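Side-chain contacts in beta-galactosidase/beta-glucuronidase (Faecalibacterium prausnitzii L2-6, PDB 6MVF), which binds flavin mononucleotide and, as a family 2 glycoside hydrolase, probably cleaves beta-linked glucuronic acid from glycosides: residues T101-N105 against G106-T110; H514-M517 against A518-E522; Q619-H622 against R623-F627; T656-A659 against C660-L663. All coordinates share one frame; numbering follows the deposited sequence.

Contact 1. Residues T101-N105 against G106-T110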
ATOM      1  N   THR A 101     -14.633 -25.614 -24.663  1.00 36.65           N
ATOM      2  CA  THR A 101     -14.175 -25.381 -26.030  1.00 41.71           C
ATOM      3  C   THR A 101     -13.806 -23.913 -26.163  1.00 36.76           C
ATOM      4  O   THR A 101     -14.600 -23.043 -25.792  1.00 36.88           O
ATOM      5  CB  THR A 101     -15.253 -25.737 -27.071  1.00 39.21           C
ATOM      6  OG1 THR A 101     -15.572 -27.133 -26.987  1.00 43.50           O
ATOM      7  CG2 THR A 101     -14.743 -25.438 -28.470  1.00 34.64           C
ATOM      8  N   VAL A 102     -12.616 -23.631 -26.689  1.00 35.17           N
ATOM      9  CA  VAL A 102     -12.142 -22.259 -26.859  1.00 34.94           C
ATOM     10  C   VAL A 102     -12.152 -21.920 -28.345  1.00 38.86           C
ATOM     11  O   VAL A 102     -11.594 -22.660 -29.164  1.00 39.84           O
ATOM     12  CB  VAL A 102     -10.740 -22.057 -26.247  1.00 35.72           C
ATOM     13  CG1 VAL A 102     -10.297 -20.588 -26.368  1.00 36.64           C
ATOM     14  CG2 VAL A 102     -10.722 -22.477 -24.786  1.00 31.26           C
ATOM     15  N   LYS A 103     -12.779 -20.800 -28.696  1.00 40.16           N
ATOM     16  CA  LYS A 103     -12.778 -20.291 -30.064  1.00 39.24           C
ATOM     17  C   LYS A 103     -12.218 -18.879 -30.088  1.00 38.96           C
ATOM     18  O   LYS A 103     -12.591 -18.040 -29.257  1.00 39.94           O
ATOM     19  CB  LYS A 103     -14.182 -20.281 -30.674  1.00 37.09           C
ATOM     20  CG  LYS A 103     -14.700 -21.614 -31.143  1.00 36.57           C
ATOM     21  CD  LYS A 103     -16.182 -21.482 -31.460  1.00 46.20           C
ATOM     22  CE  LYS A 103     -16.815 -22.822 -31.782  1.00 50.36           C
ATOM     23  NZ  LYS A 103     -18.152 -22.958 -31.144  1.00 43.20           N
ATOM     24  N   VAL A 104     -11.337 -18.612 -31.046  1.00 37.54           N
ATOM     25  CA  VAL A 104     -10.863 -17.263 -31.323  1.00 38.52           C
ATOM     26  C   VAL A 104     -11.359 -16.872 -32.710  1.00 44.42           C
ATOM     27  O   VAL A 104     -11.100 -17.581 -33.693  1.00 40.79           O
ATOM     28  CB  VAL A 104      -9.335 -17.160 -31.222  1.00 35.70           C
ATOM     29  CG1 VAL A 104      -8.879 -15.758 -31.594  1.00 34.95           C
ATOM     30  CG2 VAL A 104      -8.890 -17.511 -29.818  1.00 34.09           C
ATOM     31  N   ASN A 105     -12.087 -15.750 -32.784  1.00 43.95           N
ATOM     32  CA  ASN A 105     -12.626 -15.243 -34.044  1.00 39.42           C
ATOM     33  C   ASN A 105     -13.318 -16.349 -34.843  1.00 40.53           C
ATOM     34  O   ASN A 105     -13.124 -16.493 -36.048  1.00 41.13           O
ATOM     35  CB  ASN A 105     -11.524 -14.584 -34.877  1.00 38.65           C
ATOM     36  CG  ASN A 105     -10.902 -13.374 -34.202  1.00 43.02           C
ATOM     37  OD1 ASN A 105     -11.585 -12.560 -33.559  1.00 42.70           O
ATOM     38  ND2 ASN A 105      -9.588 -13.241 -34.360  1.00 39.96           N
ATOM     39  N   GLY A 106     -14.095 -17.181 -34.157  1.00 41.09           N
ATOM     40  CA  GLY A 106     -14.898 -18.189 -34.811  1.00 49.10           C
ATOM     41  C   GLY A 106     -14.298 -19.583 -34.852  1.00 48.72           C
ATOM     42  O   GLY A 106     -15.051 -20.562 -34.821  1.00 53.44           O
ATOM     43  N   THR A 107     -12.972 -19.699 -34.910  1.00 44.01           N
ATOM     44  CA  THR A 107     -12.305 -20.987 -35.103  1.00 43.00           C
ATOM     45  C   THR A 107     -11.944 -21.645 -33.771  1.00 45.60           C
ATOM     46  O   THR A 107     -11.459 -20.977 -32.851  1.00 45.09           O
ATOM     47  CB  THR A 107     -11.040 -20.783 -35.938  1.00 45.17           C
ATOM     48  OG1 THR A 107     -11.395 -20.234 -37.214  1.00 48.42           O
ATOM     49  CG2 THR A 107     -10.286 -22.086 -36.124  1.00 42.01           C
ATOM     50  N   VAL A 108     -12.172 -22.966 -33.673  1.00 42.05           N
ATOM     51  CA  VAL A 108     -11.802 -23.703 -32.463  1.00 35.87           C
ATOM     52  C   VAL A 108     -10.295 -23.638 -32.271  1.00 36.62           C
ATOM     53  O   VAL A 108      -9.522 -23.963 -33.177  1.00 45.42           O
ATOM     54  CB  VAL A 108     -12.272 -25.167 -32.529  1.00 38.36           C
ATOM     55  CG1 VAL A 108     -11.836 -25.916 -31.283  1.00 30.71           C
ATOM     56  CG2 VAL A 108     -13.781 -25.266 -32.659  1.00 38.02           C
ATOM     57  N   ALA A 109      -9.870 -23.196 -31.090  1.00 41.82           N
ATOM     58  CA  ALA A 109      -8.458 -23.211 -30.714  1.00 39.03           C
ATOM     59  C   ALA A 109      -8.074 -24.438 -29.903  1.00 32.17           C
ATOM     60  O   ALA A 109      -6.957 -24.935 -30.058  1.00 31.86           O
ATOM     61  CB  ALA A 109      -8.095 -21.949 -29.923  1.00 39.44           C
ATOM     62  N   THR A 110      -8.983 -24.959 -29.076  1.00 36.32           N
ATOM     63  CA  THR A 110      -8.734 -26.157 -28.285  1.00 39.88           C
ATOM     64  C   THR A 110     -10.021 -26.559 -27.573  1.00 35.13           C
ATOM     65  O   THR A 110     -10.959 -25.759 -27.451  1.00 35.38           O
ATOM     66  CB  THR A 110      -7.591 -25.940 -27.269  1.00 41.23           C
ATOM     67  OG1 THR A 110      -7.088 -27.209 -26.847  1.00 38.55           O
ATOM     68  CG2 THR A 110      -8.052 -25.140 -26.038  1.00 34.20           C
TER
HETATM   69  O   HOH W   1     -14.779 -16.342 -31.331  1.00 35.56           O

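Contact 2. Residues H514-M517 against A518-E522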
ATOM      1  N   HIS A 514     -15.742 -35.286  18.290  1.00 29.89           N
ATOM      2  CA  HIS A 514     -14.363 -34.876  18.042  1.00 28.56           C
ATOM      3  C   HIS A 514     -13.517 -34.849  19.307  1.00 28.15           C
ATOM      4  O   HIS A 514     -12.296 -35.010  19.223  1.00 27.63           O
ATOM      5  CB  HIS A 514     -14.339 -33.524  17.347  1.00 27.19           C
ATOM      6  CG  HIS A 514     -14.714 -33.593  15.904  1.00 22.58           C
ATOM      7  ND1 HIS A 514     -13.991 -34.322  14.984  1.00 23.51           N
ATOM      8  CD2 HIS A 514     -15.745 -33.043  15.222  1.00 23.62           C
ATOM      9  CE1 HIS A 514     -14.548 -34.199  13.792  1.00 26.00           C
ATOM     10  NE2 HIS A 514     -15.616 -33.429  13.910  1.00 25.29           N
ATOM     11  N   GLU A 515     -14.129 -34.663  20.479  1.00 29.23           N
ATOM     12  CA  GLU A 515     -13.407 -34.908  21.727  1.00 30.66           C
ATOM     13  C   GLU A 515     -12.795 -36.305  21.733  1.00 33.57           C
ATOM     14  O   GLU A 515     -11.617 -36.481  22.075  1.00 31.14           O
ATOM     15  CB  GLU A 515     -14.335 -34.720  22.931  1.00 29.14           C
ATOM     16  CG  GLU A 515     -14.579 -33.255  23.299  1.00 33.76           C
ATOM     17  CD  GLU A 515     -15.716 -33.059  24.311  1.00 39.75           C
ATOM     18  OE1 GLU A 515     -16.052 -33.995  25.078  1.00 42.19           O
ATOM     19  OE2 GLU A 515     -16.280 -31.948  24.334  1.00 38.87           O
ATOM     20  N   TYR A 516     -13.578 -37.315  21.334  1.00 34.37           N
ATOM     21  CA  TYR A 516     -13.061 -38.680  21.328  1.00 31.59           C
ATOM     22  C   TYR A 516     -11.986 -38.856  20.257  1.00 28.89           C
ATOM     23  O   TYR A 516     -10.932 -39.440  20.523  1.00 33.03           O
ATOM     24  CB  TYR A 516     -14.207 -39.683  21.138  1.00 25.98           C
ATOM     25  CG  TYR A 516     -13.775 -41.138  21.016  1.00 24.76           C
ATOM     26  CD1 TYR A 516     -13.245 -41.631  19.823  1.00 25.65           C
ATOM     27  CD2 TYR A 516     -13.909 -42.025  22.087  1.00 24.43           C
ATOM     28  CE1 TYR A 516     -12.847 -42.954  19.694  1.00 29.14           C
ATOM     29  CE2 TYR A 516     -13.532 -43.365  21.968  1.00 26.81           C
ATOM     30  CZ  TYR A 516     -12.992 -43.816  20.762  1.00 34.40           C
ATOM     31  OH  TYR A 516     -12.592 -45.123  20.606  1.00 32.83           O
ATOM     32  N   MET A 517     -12.231 -38.359  19.041  1.00 28.71           N
ATOM     33  CA  MET A 517     -11.310 -38.623  17.936  1.00 27.69           C
ATOM     34  C   MET A 517      -9.975 -37.915  18.132  1.00 30.28           C
ATOM     35  O   MET A 517      -8.921 -38.477  17.810  1.00 34.10           O
ATOM     36  CB  MET A 517     -11.937 -38.199  16.610  1.00 26.09           C
ATOM     37  CG  MET A 517     -13.214 -38.941  16.289  1.00 33.74           C
ATOM     38  SD  MET A 517     -12.949 -40.729  16.150  1.00 34.55           S
ATOM     39  CE  MET A 517     -12.118 -40.836  14.561  1.00 27.21           C
ATOM     40  N   ALA A 518     -10.003 -36.675  18.618  1.00 22.56           N
ATOM     41  CA  ALA A 518      -8.770 -35.955  18.899  1.00 26.76           C
ATOM     42  C   ALA A 518      -7.862 -36.778  19.792  1.00 30.33           C
ATOM     43  O   ALA A 518      -6.658 -36.894  19.540  1.00 27.88           O
ATOM     44  CB  ALA A 518      -9.080 -34.606  19.562  1.00 27.31           C
ATOM     45  N   GLN A 519      -8.438 -37.362  20.847  1.00 27.77           N
ATOM     46  CA  GLN A 519      -7.673 -38.176  21.776  1.00 26.60           C
ATOM     47  C   GLN A 519      -7.327 -39.541  21.172  1.00 27.47           C
ATOM     48  O   GLN A 519      -6.246 -40.073  21.435  1.00 24.88           O
ATOM     49  CB  GLN A 519      -8.465 -38.323  23.082  1.00 25.75           C
ATOM     50  CG  GLN A 519      -7.720 -39.080  24.160  1.00 22.36           C
ATOM     51  CD  GLN A 519      -6.472 -38.348  24.567  1.00 35.14           C
ATOM     52  OE1 GLN A 519      -6.523 -37.144  24.841  1.00 31.49           O
ATOM     53  NE2 GLN A 519      -5.327 -39.053  24.571  1.00 27.77           N
ATOM     54  N   ALA A 520      -8.219 -40.107  20.354  1.00 23.80           N
ATOM     55  CA  ALA A 520      -7.930 -41.374  19.684  1.00 31.45           C
ATOM     56  C   ALA A 520      -6.687 -41.275  18.804  1.00 30.36           C
ATOM     57  O   ALA A 520      -5.841 -42.178  18.817  1.00 27.08           O
ATOM     58  CB  ALA A 520      -9.134 -41.825  18.849  1.00 22.91           C
ATOM     59  N   PHE A 521      -6.561 -40.190  18.029  1.00 28.00           N
ATOM     60  CA  PHE A 521      -5.404 -40.078  17.142  1.00 32.39           C
ATOM     61  C   PHE A 521      -4.152 -39.652  17.884  1.00 27.71           C
ATOM     62  O   PHE A 521      -3.056 -40.066  17.514  1.00 31.02           O
ATOM     63  CB  PHE A 521      -5.699 -39.128  15.985  1.00 28.08           C
ATOM     64  CG  PHE A 521      -6.734 -39.661  15.050  1.00 26.99           C
ATOM     65  CD1 PHE A 521      -6.535 -40.876  14.410  1.00 27.00           C
ATOM     66  CD2 PHE A 521      -7.923 -38.984  14.845  1.00 25.04           C
ATOM     67  CE1 PHE A 521      -7.495 -41.402  13.562  1.00 32.07           C
ATOM     68  CE2 PHE A 521      -8.890 -39.491  13.988  1.00 32.73           C
ATOM     69  CZ  PHE A 521      -8.681 -40.708  13.343  1.00 34.83           C
ATOM     70  N   GLU A 522      -4.285 -38.878  18.951  1.00 23.56           N
ATOM     71  CA  GLU A 522      -3.130 -38.636  19.803  1.00 29.51           C
ATOM     72  C   GLU A 522      -2.647 -39.914  20.490  1.00 30.07           C
ATOM     73  O   GLU A 522      -1.459 -40.040  20.803  1.00 35.25           O
ATOM     74  CB  GLU A 522      -3.455 -37.560  20.843  1.00 30.33           C
ATOM     75  CG  GLU A 522      -2.286 -37.265  21.756  1.00 28.97           C
ATOM     76  CD  GLU A 522      -2.609 -36.216  22.772  1.00 38.17           C
ATOM     77  OE1 GLU A 522      -3.050 -36.596  23.880  1.00 40.28           O
ATOM     78  OE2 GLU A 522      -2.434 -35.016  22.458  1.00 40.36           O
TER

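Contact 3. Residues Q619-H622 against R623-F627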
ATOM      1  N   GLN A 619      -9.958 -27.473  38.110  1.00 35.00           N
ATOM      2  CA  GLN A 619      -9.640 -28.810  37.640  1.00 31.20           C
ATOM      3  C   GLN A 619      -8.294 -28.819  36.934  1.00 38.55           C
ATOM      4  O   GLN A 619      -7.922 -27.851  36.256  1.00 37.06           O
ATOM      5  CB  GLN A 619     -10.703 -29.328  36.689  1.00 38.81           C
ATOM      6  CG  GLN A 619     -11.867 -30.000  37.370  1.00 35.33           C
ATOM      7  CD  GLN A 619     -12.952 -30.332  36.380  1.00 42.09           C
ATOM      8  OE1 GLN A 619     -12.692 -30.962  35.347  1.00 43.09           O
ATOM      9  NE2 GLN A 619     -14.173 -29.872  36.657  1.00 39.32           N
ATOM     10  N   THR A 620      -7.571 -29.924  37.101  1.00 35.56           N
ATOM     11  CA  THR A 620      -6.383 -30.224  36.314  1.00 33.40           C
ATOM     12  C   THR A 620      -6.718 -31.421  35.442  1.00 31.57           C
ATOM     13  O   THR A 620      -7.140 -32.464  35.949  1.00 38.91           O
ATOM     14  CB  THR A 620      -5.165 -30.504  37.203  1.00 34.27           C
ATOM     15  OG1 THR A 620      -4.896 -29.346  38.012  1.00 34.06           O
ATOM     16  CG2 THR A 620      -3.924 -30.839  36.349  1.00 28.35           C
ATOM     17  N   ALA A 621      -6.557 -31.259  34.139  1.00 26.75           N
ATOM     18  CA  ALA A 621      -7.026 -32.252  33.189  1.00 26.16           C
ATOM     19  C   ALA A 621      -6.274 -32.055  31.884  1.00 29.44           C
ATOM     20  O   ALA A 621      -5.572 -31.063  31.691  1.00 28.33           O
ATOM     21  CB  ALA A 621      -8.538 -32.143  32.972  1.00 23.33           C
ATOM     22  N   HIS A 622      -6.444 -33.003  30.983  1.00 25.64           N
ATOM     23  CA  HIS A 622      -5.825 -32.931  29.669  1.00 26.75           C
ATOM     24  C   HIS A 622      -6.863 -32.467  28.643  1.00 28.16           C
ATOM     25  O   HIS A 622      -7.651 -33.269  28.139  1.00 26.24           O
ATOM     26  CB  HIS A 622      -5.232 -34.287  29.311  1.00 29.16           C
ATOM     27  CG  HIS A 622      -4.521 -34.307  27.995  1.00 32.76           C
ATOM     28  ND1 HIS A 622      -3.332 -33.644  27.780  1.00 35.03           N
ATOM     29  CD2 HIS A 622      -4.834 -34.905  26.822  1.00 27.95           C
ATOM     30  CE1 HIS A 622      -2.935 -33.847  26.537  1.00 26.44           C
ATOM     31  NE2 HIS A 622      -3.833 -34.603  25.933  1.00 29.65           N
ATOM     32  N   ARG A 623      -6.856 -31.161  28.334  1.00 30.68           N
ATOM     33  CA  ARG A 623      -7.574 -30.545  27.202  1.00 27.01           C
ATOM     34  C   ARG A 623      -9.060 -30.279  27.454  1.00 31.86           C
ATOM     35  O   ARG A 623      -9.530 -29.169  27.193  1.00 31.31           O
ATOM     36  CB  ARG A 623      -7.432 -31.385  25.935  1.00 24.16           C
ATOM     37  CG  ARG A 623      -5.988 -31.736  25.564  1.00 29.49           C
ATOM     38  CD  ARG A 623      -5.163 -30.496  25.322  1.00 27.55           C
ATOM     39  NE  ARG A 623      -3.786 -30.831  24.987  1.00 30.91           N
ATOM     40  CZ  ARG A 623      -2.722 -30.344  25.619  1.00 31.83           C
ATOM     41  NH1 ARG A 623      -2.867 -29.492  26.623  1.00 34.60           N
ATOM     42  NH2 ARG A 623      -1.513 -30.704  25.238  1.00 32.68           N
ATOM     43  N   VAL A 624      -9.810 -31.267  27.948  1.00 24.28           N
ATOM     44  CA  VAL A 624     -11.244 -31.138  28.171  1.00 24.25           C
ATOM     45  C   VAL A 624     -11.510 -31.046  29.669  1.00 29.94           C
ATOM     46  O   VAL A 624     -11.017 -31.868  30.445  1.00 35.04           O
ATOM     47  CB  VAL A 624     -12.007 -32.313  27.542  1.00 26.67           C
ATOM     48  CG1 VAL A 624     -13.485 -32.175  27.774  1.00 26.26           C
ATOM     49  CG2 VAL A 624     -11.699 -32.389  26.051  1.00 26.69           C
ATOM     50  N   PHE A 625     -12.288 -30.040  30.068  1.00 31.75           N
ATOM     51  CA  PHE A 625     -12.653 -29.770  31.454  1.00 27.77           C
ATOM     52  C   PHE A 625     -14.171 -29.651  31.533  1.00 34.39           C
ATOM     53  O   PHE A 625     -14.772 -28.924  30.740  1.00 34.45           O
ATOM     54  CB  PHE A 625     -12.020 -28.464  31.952  1.00 29.38           C
ATOM     55  CG  PHE A 625     -10.530 -28.394  31.773  1.00 28.76           C
ATOM     56  CD1 PHE A 625      -9.982 -28.122  30.544  1.00 25.66           C
ATOM     57  CD2 PHE A 625      -9.676 -28.573  32.858  1.00 29.05           C
ATOM     58  CE1 PHE A 625      -8.603 -28.058  30.387  1.00 29.51           C
ATOM     59  CE2 PHE A 625      -8.307 -28.509  32.707  1.00 25.36           C
ATOM     60  CZ  PHE A 625      -7.769 -28.252  31.476  1.00 24.95           C
ATOM     61  N   LYS A 626     -14.799 -30.348  32.477  1.00 33.97           N
ATOM     62  CA  LYS A 626     -16.247 -30.273  32.640  1.00 36.23           C
ATOM     63  C   LYS A 626     -16.581 -29.836  34.063  1.00 34.95           C
ATOM     64  O   LYS A 626     -16.088 -30.421  35.029  1.00 40.50           O
ATOM     65  CB  LYS A 626     -16.901 -31.618  32.307  1.00 36.32           C
ATOM     66  CG  LYS A 626     -16.464 -32.176  30.958  1.00 41.58           C
ATOM     67  CD  LYS A 626     -16.987 -33.600  30.706  1.00 44.52           C
ATOM     68  CE  LYS A 626     -16.125 -34.300  29.648  1.00 55.18           C
ATOM     69  NZ  LYS A 626     -16.890 -35.137  28.667  1.00 54.92           N
ATOM     70  N   PHE A 627     -17.399 -28.800  34.190  1.00 31.97           N
ATOM     71  CA  PHE A 627     -17.814 -28.275  35.488  1.00 34.31           C
ATOM     72  C   PHE A 627     -19.328 -28.367  35.610  1.00 35.74           C
ATOM     73  O   PHE A 627     -20.057 -28.115  34.642  1.00 38.14           O
ATOM     74  CB  PHE A 627     -17.386 -26.808  35.673  1.00 32.07           C
ATOM     75  CG  PHE A 627     -15.911 -26.574  35.568  1.00 30.99           C
ATOM     76  CD1 PHE A 627     -15.298 -26.467  34.320  1.00 30.47           C
ATOM     77  CD2 PHE A 627     -15.134 -26.442  36.714  1.00 26.16           C
ATOM     78  CE1 PHE A 627     -13.938 -26.236  34.208  1.00 28.81           C
ATOM     79  CE2 PHE A 627     -13.766 -26.210  36.618  1.00 28.83           C
ATOM     80  CZ  PHE A 627     -13.168 -26.100  35.358  1.00 31.27           C
TER
HETATM   81  O   HOH W   2     -13.091 -32.626  33.495  1.00 43.26           O

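Contact 4. Residues T656-A659 against C660-L663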
ATOM      1  N   THR A 656     -37.609 -23.513  31.124  1.00 43.72           N
ATOM      2  CA  THR A 656     -37.654 -24.474  30.034  1.00 40.70           C
ATOM      3  C   THR A 656     -36.933 -23.879  28.835  1.00 40.54           C
ATOM      4  O   THR A 656     -37.163 -22.717  28.477  1.00 41.34           O
ATOM      5  CB  THR A 656     -39.096 -24.846  29.660  1.00 39.92           C
ATOM      6  OG1 THR A 656     -39.623 -23.879  28.744  1.00 53.59           O
ATOM      7  CG2 THR A 656     -39.972 -24.883  30.883  1.00 43.76           C
ATOM      8  N   GLU A 657     -36.073 -24.680  28.212  1.00 41.48           N
ATOM      9  CA  GLU A 657     -35.259 -24.173  27.127  1.00 36.97           C
ATOM     10  C   GLU A 657     -36.121 -23.987  25.886  1.00 42.81           C
ATOM     11  O   GLU A 657     -37.139 -24.667  25.729  1.00 37.48           O
ATOM     12  CB  GLU A 657     -34.100 -25.119  26.849  1.00 43.74           C
ATOM     13  CG  GLU A 657     -33.121 -25.183  28.029  1.00 43.76           C
ATOM     14  CD  GLU A 657     -31.878 -25.991  27.737  1.00 44.49           C
ATOM     15  OE1 GLU A 657     -31.692 -26.375  26.550  1.00 46.39           O
ATOM     16  OE2 GLU A 657     -31.093 -26.241  28.697  1.00 44.17           O
ATOM     17  N   PRO A 658     -35.759 -23.038  25.015  1.00 42.40           N
ATOM     18  CA  PRO A 658     -36.634 -22.691  23.883  1.00 38.53           C
ATOM     19  C   PRO A 658     -36.852 -23.843  22.910  1.00 38.67           C
ATOM     20  O   PRO A 658     -35.974 -24.683  22.689  1.00 42.36           O
ATOM     21  CB  PRO A 658     -35.890 -21.528  23.208  1.00 39.05           C
ATOM     22  CG  PRO A 658     -34.453 -21.631  23.719  1.00 35.22           C
ATOM     23  CD  PRO A 658     -34.674 -22.058  25.156  1.00 34.34           C
ATOM     24  N   ALA A 659     -38.056 -23.861  22.323  1.00 37.32           N
ATOM     25  CA  ALA A 659     -38.398 -24.865  21.319  1.00 33.20           C
ATOM     26  C   ALA A 659     -37.374 -24.891  20.196  1.00 38.96           C
ATOM     27  O   ALA A 659     -37.062 -25.957  19.658  1.00 46.27           O
ATOM     28  CB  ALA A 659     -39.794 -24.584  20.757  1.00 26.39           C
ATOM     29  N   CYS A 660     -36.826 -23.725  19.839  1.00 36.66           N
ATOM     30  CA  CYS A 660     -35.901 -23.599  18.719  1.00 40.13           C
ATOM     31  C   CYS A 660     -34.522 -24.206  18.983  1.00 37.75           C
ATOM     32  O   CYS A 660     -33.690 -24.191  18.072  1.00 32.86           O
ATOM     33  CB  CYS A 660     -35.749 -22.121  18.328  1.00 38.23           C
ATOM     34  SG  CYS A 660     -34.805 -21.095  19.506  1.00 49.31           S
ATOM     35  N   TYR A 661     -34.234 -24.710  20.186  1.00 33.88           N
ATOM     36  CA  TYR A 661     -33.018 -25.504  20.345  1.00 39.61           C
ATOM     37  C   TYR A 661     -33.173 -26.949  19.891  1.00 38.21           C
ATOM     38  O   TYR A 661     -32.196 -27.696  19.996  1.00 42.06           O
ATOM     39  CB  TYR A 661     -32.539 -25.547  21.794  1.00 31.28           C
ATOM     40  CG  TYR A 661     -31.946 -24.279  22.321  1.00 35.18           C
ATOM     41  CD1 TYR A 661     -31.682 -23.200  21.483  1.00 37.50           C
ATOM     42  CD2 TYR A 661     -31.641 -24.156  23.673  1.00 36.33           C
ATOM     43  CE1 TYR A 661     -31.138 -22.025  21.984  1.00 31.16           C
ATOM     44  CE2 TYR A 661     -31.095 -22.990  24.181  1.00 36.19           C
ATOM     45  CZ  TYR A 661     -30.843 -21.931  23.335  1.00 31.81           C
ATOM     46  OH  TYR A 661     -30.311 -20.775  23.859  1.00 34.77           O
ATOM     47  N   THR A 662     -34.352 -27.374  19.422  1.00 36.49           N
ATOM     48  CA  THR A 662     -34.571 -28.768  19.037  1.00 36.74           C
ATOM     49  C   THR A 662     -35.206 -28.881  17.655  1.00 35.18           C
ATOM     50  O   THR A 662     -36.199 -28.205  17.354  1.00 36.09           O
ATOM     51  CB  THR A 662     -35.444 -29.502  20.060  1.00 40.00           C
ATOM     52  OG1 THR A 662     -34.871 -29.364  21.371  1.00 40.61           O
ATOM     53  CG2 THR A 662     -35.536 -30.984  19.693  1.00 32.67           C
ATOM     54  N   LEU A 663     -34.605 -29.730  16.821  1.00 37.59           N
ATOM     55  CA  LEU A 663     -35.173 -30.133  15.540  1.00 40.26           C
ATOM     56  C   LEU A 663     -36.646 -30.503  15.692  1.00 42.32           C
ATOM     57  O   LEU A 663     -36.997 -31.256  16.612  1.00 38.94           O
ATOM     58  CB  LEU A 663     -34.421 -31.344  15.008  1.00 31.70           C
ATOM     59  CG  LEU A 663     -33.496 -31.216  13.824  1.00 35.85           C
ATOM     60  CD1 LEU A 663     -32.946 -32.627  13.464  1.00 34.96           C
ATOM     61  CD2 LEU A 663     -34.276 -30.612  12.706  1.00 29.48           C
TER
HETATM   62  O   HOH W   3     -35.750 -27.258  23.214  1.00 37.29           O

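Contact 1. Residues T101-N105 against G106-T110
Val102 and Thr110, Lys103 and Val108, and Val104 and Thr107 pair across a beta hairpin in the sugar-binding domain, closed by a type I' turn from Val104 to Thr107 and distorted by a classic bulge. At the bulge Ala109 and Thr110 both face Val102, and the carbonyl O of Val102 accepts the N-H of Ala109 at 2.6 Å, with a weak second bond from Thr110 N. In return Val102 N donates to Thr110 O at 2.8 Å, nearly straight at 178°.

The side chains of Val102 and Thr110 lie alongside each other, pointing the same way, with their CG2 methyls 4.0 Å apart. Thr110 achieves this by turning OG1 anti to its backbone N (chi1 -161°), which leaves CG2 between N and the carbonyl carbon, facing the valine. Lys103 and Val108 meet on the other face of the sheet. The aliphatic chain of Lys103 slants across Val108, bringing CE to 4.0 Å from Val108 CG2, while its ammonium group continues to a salt bridge with Glu137 on strand 131-139.

At the turn, Asn105 sends its amide out of the hairpin: OD1 takes the backbone N-H of Glu133, and ND2 binds Leu126 O and Asn132 OD1. These three bonds fix both ends of the amide. Gly106 has a positive phi of 98°, a backbone shape that calls for glycine, and its N donates to a water at 3.0 Å.

Contact 2. Residues H514-M517 against A518-E522
Met517 and Phe521, one helical turn apart near the C-terminal end of helix 507-522, lie side by side and point the same way. The thioether chain bends at both chi2 and chi3, which swings its terminal methyl toward the aromatic ring: Met517 CE comes to 3.5 Å from Phe521 CE2 and touches CZ nearly as closely. The backbone bond from Phe521 N to Met517 O, 2.9 Å long, spans the same two residues whose side chains touch.

A second pair is looser. Tyr516 has CG anti to the backbone N (chi1 176°), and this carries its CE1 to 4.0 Å from the methyl of Ala520; on the same ring, Met517 SD sits at the edge, in the ring plane. The backbone of Tyr516 and Ala520 is joined by the bond from Ala520 N to Tyr516 O, 2.8 Å long and in the carbonyl plane. Along another side of the helix Gln519 NE2 bonds to Asp523 OD1 and weakly to Glu522 OE1, while its OE1 pairs with Tyr574 OH.

The helix belongs to the TIM-barrel domain. Tyr516 and Phe521 pack against helix 466-476, Met517 touches Tyr487 and Phe521 touches Ile484 on strand 482-487 of the barrel, and Ala518 rests on Tyr571 and Tyr574 of helix 566-575.

Contact 3. Residues Q619-H622 against R623-F627
Gln619 and Ala621 meet Phe625, Lys626 and Phe627 in a beta-arch, a side-chain contact between strand 614-620 and strand 624-629, which belong to different sheets of a beta-sandwich domain. The two strands are not paired with each other through their backbones; the contact between them is made largely by the side chains of Gln619, Ala621 and the two phenylalanines.

The extended chain of Gln619 reaches across to the opposite backbone. Its NE2 donates to Lys626 O at 2.6 Å in an almost straight bond (175°), with the acceptor in the plane of the glutamine amide, although the donor itself stands above the carbonyl plane. A water completes the grip, accepting from Lys626 N and donating to Gln619 OE1, so that both ends of the amide are held. The same NE2 lies over one face of the Phe627 ring, 3.6 Å from CD2 and offset toward its rim. Phe625 presents its edge to Gln619 O and receives the methyl of Ala621, with CB 3.7 Å from CE2.

At the bend, His622 O and Val624 N form a weak bond, and Arg623 (phi 81°) takes the shape of a classic gamma turn. His622 NE2 bonds to Glu522 of helix 507-522. The arginine chain crosses one face of the imidazole obliquely, the ring and guanidinium planes 37° apart. Arg623 CG lies over the centre of the imidazole, 3.6 Å from its centroid, while His622 CE1 stands over one face of the guanidinium, offset toward its rim.

Contact 4. Residues T656-A659 against C660-L663
Pro658 lies on the ring of Tyr661 in a CH-pi contact, its CG 3.5 Å from the centroid and only 6° off the ring normal. CG is nearly equidistant from the six ring atoms, while CD is nearest to CE2. Glu657 comes from another direction: its extended chain places OE1 at the ring edge, in plane, 3.6 Å from Tyr661 CD2, the carboxylate turned nearly at right angles to the ring. The same proline also meets Cys660, with Pro658 CB 3.9 Å from Cys660 SG.

A short 3-10 turn brings these groups together. Tyr661 N donates to Pro658 O at 3.0 Å and Thr662 N to Ala659 O at 3.1 Å. A water also donates to Pro658 O and lies 2.9 Å from Thr662 OG1, bridging the two residues.

Farther out, Glu657 OE2 accepts bonds from Asn498, His588 and the backbone N of Ala592, while Tyr661 OH bonds to Gln590 N; Tyr661 also meets His496 edge-to-face. The turn follows strand 646-654 and lies against strand 590-592 and the loop before it, with Cys660 packing on Asp208 of a second subunit.

How the contacts relate
Contacts 2 and 3 form one neighbourhood, with centres 15 Å apart: helix 507-522 of the TIM-barrel domain faces the following sandwich domain. Glu515 CG packs on Val624 CG2 at 4.1 Å, and Gln519 OE1 lies 3.4 Å from His622 CD2. Contact 4 stands off from both, its nearest atoms about 13 Å from contact 3 and about 16 Å from contact 2. Contact 1 belongs to the sugar-binding domain, on the opposite side of the chain's centre from contacts 2 and 3; its centre is 64 Å from that of contact 3. All four lie away from the flavin mononucleotide pocket.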